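Local atomic coordinates of tRNA-5-methyluridine(54) 2-sulfurtransferase (Pyrococcus horikoshii, PDB entry 3VRH), a protein that catalyses the ATP-dependent 2-thiolation of 5-methyluridine 54 in the T loop of tRNA, a modification that stabilises tRNAs in thermophiles. Residues M1-C6 against Y20-H25. Residues are numbered along the deposited sequence; the frame is centred on the assembly and turned at random.
Sequences MKCKFC and YLCEEH. With ZN (zinc ion), chain B.
The zinc finger of three cysteines and one histidine in the N-terminal LIM-like domain closes here, where Cys3 and Cys6 of a CxxC knuckle meet Cys22 and His25 across one zinc ion. Three soft thiolate sulfurs and His25 ND1, the latter 2.2 Å from the zinc, make up the four-ligand shell usual for structural zinc. The sulfurs of Cys3 and Cys22 accept backbone N-H groups within this contact, and Cys6 SG has a hydrogen bond to a residue just beyond it; such bonds probably draw off some of the negative charge. With chi1 at 178° the sulfur of Cys3 swings away from its own N, toward the metal and the N-H of Cys22, whose N lies 3.4 Å from Cys3 SG. Phe5 N, within the knuckle, donates to the same SG at 3.3 Å, and both bonds are nearly straight. Cys22 stands at the N-cap of helix 23-40, and its SG accepts from His25 N at 3.4 Å, so this ligand caps the helix that carries the next one.

Phe5, which precedes Cys6 in the knuckle, sets its CB over the centre of one His25 ring face, 3.7 Å from the centroid, a CH-pi contact that, with the zinc bond at ND1, probably limits how the imidazole can turn. Its ring receives Leu21 CD2 at the edge, in plane. Leu21 suits this place because its branched end reaches back to the phenyl group although its CB points away.

Farther from the metal, Met1 folds over Tyr20. Its chain, bent at chi2 and chi3, lays CG above one ring face near the rim and brings CE to 3.7 Å from CE2 of Tyr20, with SD farther above the same face in a Met-aromatic contact. Replacing Tyr20 with an alanine would probably leave the thioether chain of Met1 without its aromatic platform and free to turn. The backbone of Tyr20 joins the segments directly, Lys4 N donating to Tyr20 O at 2.8 Å.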
loop_
_atom_site.group_PDB
_atom_site.type_symbol
_atom_site.label_atom_id
_atom_site.label_comp_id
_atom_site.label_asym_id
_atom_site.label_seq_id
_atom_site.Cartn_x
_atom_site.Cartn_y
_atom_site.Cartn_z
ATOM N N MET A 1 5.002 26.898 -25.099
ATOM C CA MET A 1 4.817 25.669 -25.859
ATOM C C MET A 1 3.562 25.766 -26.718
ATOM O O MET A 1 2.613 26.488 -26.389
ATOM C CB MET A 1 4.697 24.465 -24.922
ATOM C CG MET A 1 5.804 24.352 -23.883
ATOM S SD MET A 1 7.447 24.164 -24.609
ATOM C CE MET A 1 7.165 22.783 -25.723
ATOM N N LYS A 2 3.557 25.034 -27.823
ATOM C CA LYS A 2 2.393 25.022 -28.697
ATOM C C LYS A 2 1.728 23.653 -28.691
ATOM O O LYS A 2 2.353 22.645 -28.353
ATOM C CB LYS A 2 2.772 25.454 -30.118
ATOM C CG LYS A 2 3.181 26.938 -30.204
ATOM C CD LYS A 2 2.077 27.865 -29.660
ATOM C CE LYS A 2 2.580 29.292 -29.388
ATOM N NZ LYS A 2 1.585 30.117 -28.623
ATOM N N CYS A 3 0.453 23.631 -29.048
ATOM C CA CYS A 3 -0.307 22.402 -29.064
ATOM C C CYS A 3 0.280 21.409 -30.075
ATOM O O CYS A 3 0.832 21.794 -31.109
ATOM C CB CYS A 3 -1.781 22.708 -29.371
ATOM S SG CYS A 3 -2.844 21.253 -29.489
ATOM N N LYS A 4 0.167 20.125 -29.751
ATOM C CA LYS A 4 0.597 19.068 -30.649
ATOM C C LYS A 4 -0.212 19.058 -31.957
ATOM O O LYS A 4 0.294 18.631 -32.999
ATOM C CB LYS A 4 0.475 17.708 -29.961
ATOM C CG LYS A 4 1.024 16.547 -30.778
ATOM C CD LYS A 4 0.841 15.198 -30.083
ATOM C CE LYS A 4 0.882 14.032 -31.076
ATOM N NZ LYS A 4 0.686 12.697 -30.403
ATOM N N PHE A 5 -1.464 19.516 -31.897
ATOM C CA PHE A 5 -2.387 19.342 -33.019
ATOM C C PHE A 5 -2.759 20.625 -33.762
ATOM O O PHE A 5 -3.459 20.579 -34.779
ATOM C CB PHE A 5 -3.653 18.617 -32.560
ATOM C CG PHE A 5 -3.407 17.208 -32.132
ATOM C CD1 PHE A 5 -3.203 16.212 -33.072
ATOM C CD2 PHE A 5 -3.374 16.871 -30.791
ATOM C CE1 PHE A 5 -2.970 14.896 -32.676
ATOM C CE2 PHE A 5 -3.139 15.569 -30.388
ATOM C CZ PHE A 5 -2.934 14.579 -31.329
ATOM N N CYS A 6 -2.294 21.757 -33.250
ATOM C CA CYS A 6 -2.493 23.037 -33.908
ATOM C C CYS A 6 -1.476 24.051 -33.421
ATOM O O CYS A 6 -0.508 23.708 -32.734
ATOM C CB CYS A 6 -3.915 23.564 -33.703
ATOM S SG CYS A 6 -4.279 24.260 -32.065
ATOM N N TYR A 20 1.740 18.318 -25.514
ATOM C CA TYR A 20 1.143 19.563 -25.063
ATOM C C TYR A 20 -0.146 19.731 -25.837
ATOM O O TYR A 20 -0.202 19.395 -27.031
ATOM C CB TYR A 20 2.081 20.736 -25.321
ATOM C CG TYR A 20 3.302 20.688 -24.438
ATOM C CD1 TYR A 20 3.309 21.315 -23.204
ATOM C CD2 TYR A 20 4.438 19.992 -24.827
ATOM C CE1 TYR A 20 4.414 21.266 -22.384
ATOM C CE2 TYR A 20 5.553 19.937 -24.010
ATOM C CZ TYR A 20 5.533 20.576 -22.788
ATOM O OH TYR A 20 6.638 20.530 -21.966
ATOM N N LEU A 21 -1.179 20.234 -25.161
ATOM C CA LEU A 21 -2.490 20.425 -25.779
ATOM C C LEU A 21 -3.084 21.785 -25.434
ATOM O O LEU A 21 -2.999 22.234 -24.292
ATOM C CB LEU A 21 -3.464 19.330 -25.311
ATOM C CG LEU A 21 -3.185 17.873 -25.661
ATOM C CD1 LEU A 21 -4.278 16.999 -25.057
ATOM C CD2 LEU A 21 -3.074 17.672 -27.186
ATOM N N CYS A 22 -3.708 22.421 -26.422
ATOM C CA CYS A 22 -4.465 23.635 -26.186
ATOM C C CYS A 22 -5.769 23.264 -25.477
ATOM O O CYS A 22 -6.085 22.075 -25.318
ATOM C CB CYS A 22 -4.782 24.330 -27.512
ATOM S SG CYS A 22 -6.073 23.522 -28.484
ATOM N N GLU A 23 -6.518 24.281 -25.063
ATOM C CA GLU A 23 -7.778 24.081 -24.363
ATOM C C GLU A 23 -8.728 23.146 -25.092
ATOM O O GLU A 23 -9.244 22.205 -24.504
ATOM C CB GLU A 23 -8.475 25.419 -24.144
ATOM C CG GLU A 23 -7.972 26.216 -22.961
ATOM C CD GLU A 23 -8.981 27.270 -22.531
ATOM O OE1 GLU A 23 -8.563 28.304 -21.958
ATOM O OE2 GLU A 23 -10.196 27.055 -22.776
ATOM N N GLU A 24 -8.962 23.405 -26.379
ATOM C CA GLU A 24 -9.982 22.656 -27.110
ATOM C C GLU A 24 -9.556 21.229 -27.376
ATOM O O GLU A 24 -10.370 20.308 -27.296
ATOM C CB GLU A 24 -10.352 23.363 -28.410
ATOM C CG GLU A 24 -11.189 24.616 -28.188
ATOM C CD GLU A 24 -12.497 24.323 -27.462
ATOM O OE1 GLU A 24 -13.164 23.318 -27.809
ATOM O OE2 GLU A 24 -12.852 25.088 -26.538
ATOM N N HIS A 25 -8.275 21.038 -27.681
ATOM C CA HIS A 25 -7.757 19.696 -27.915
ATOM C C HIS A 25 -7.606 18.913 -26.621
ATOM O O HIS A 25 -7.642 17.681 -26.641
ATOM C CB HIS A 25 -6.449 19.701 -28.722
ATOM C CG HIS A 25 -6.670 19.833 -30.192
ATOM N ND1 HIS A 25 -6.320 20.961 -30.892
ATOM C CD2 HIS A 25 -7.278 19.014 -31.082
ATOM C CE1 HIS A 25 -6.665 20.826 -32.158
ATOM N NE2 HIS A 25 -7.254 19.653 -32.301
HETATM ZN ZN ZN B . -4.759 22.455 -30.357
#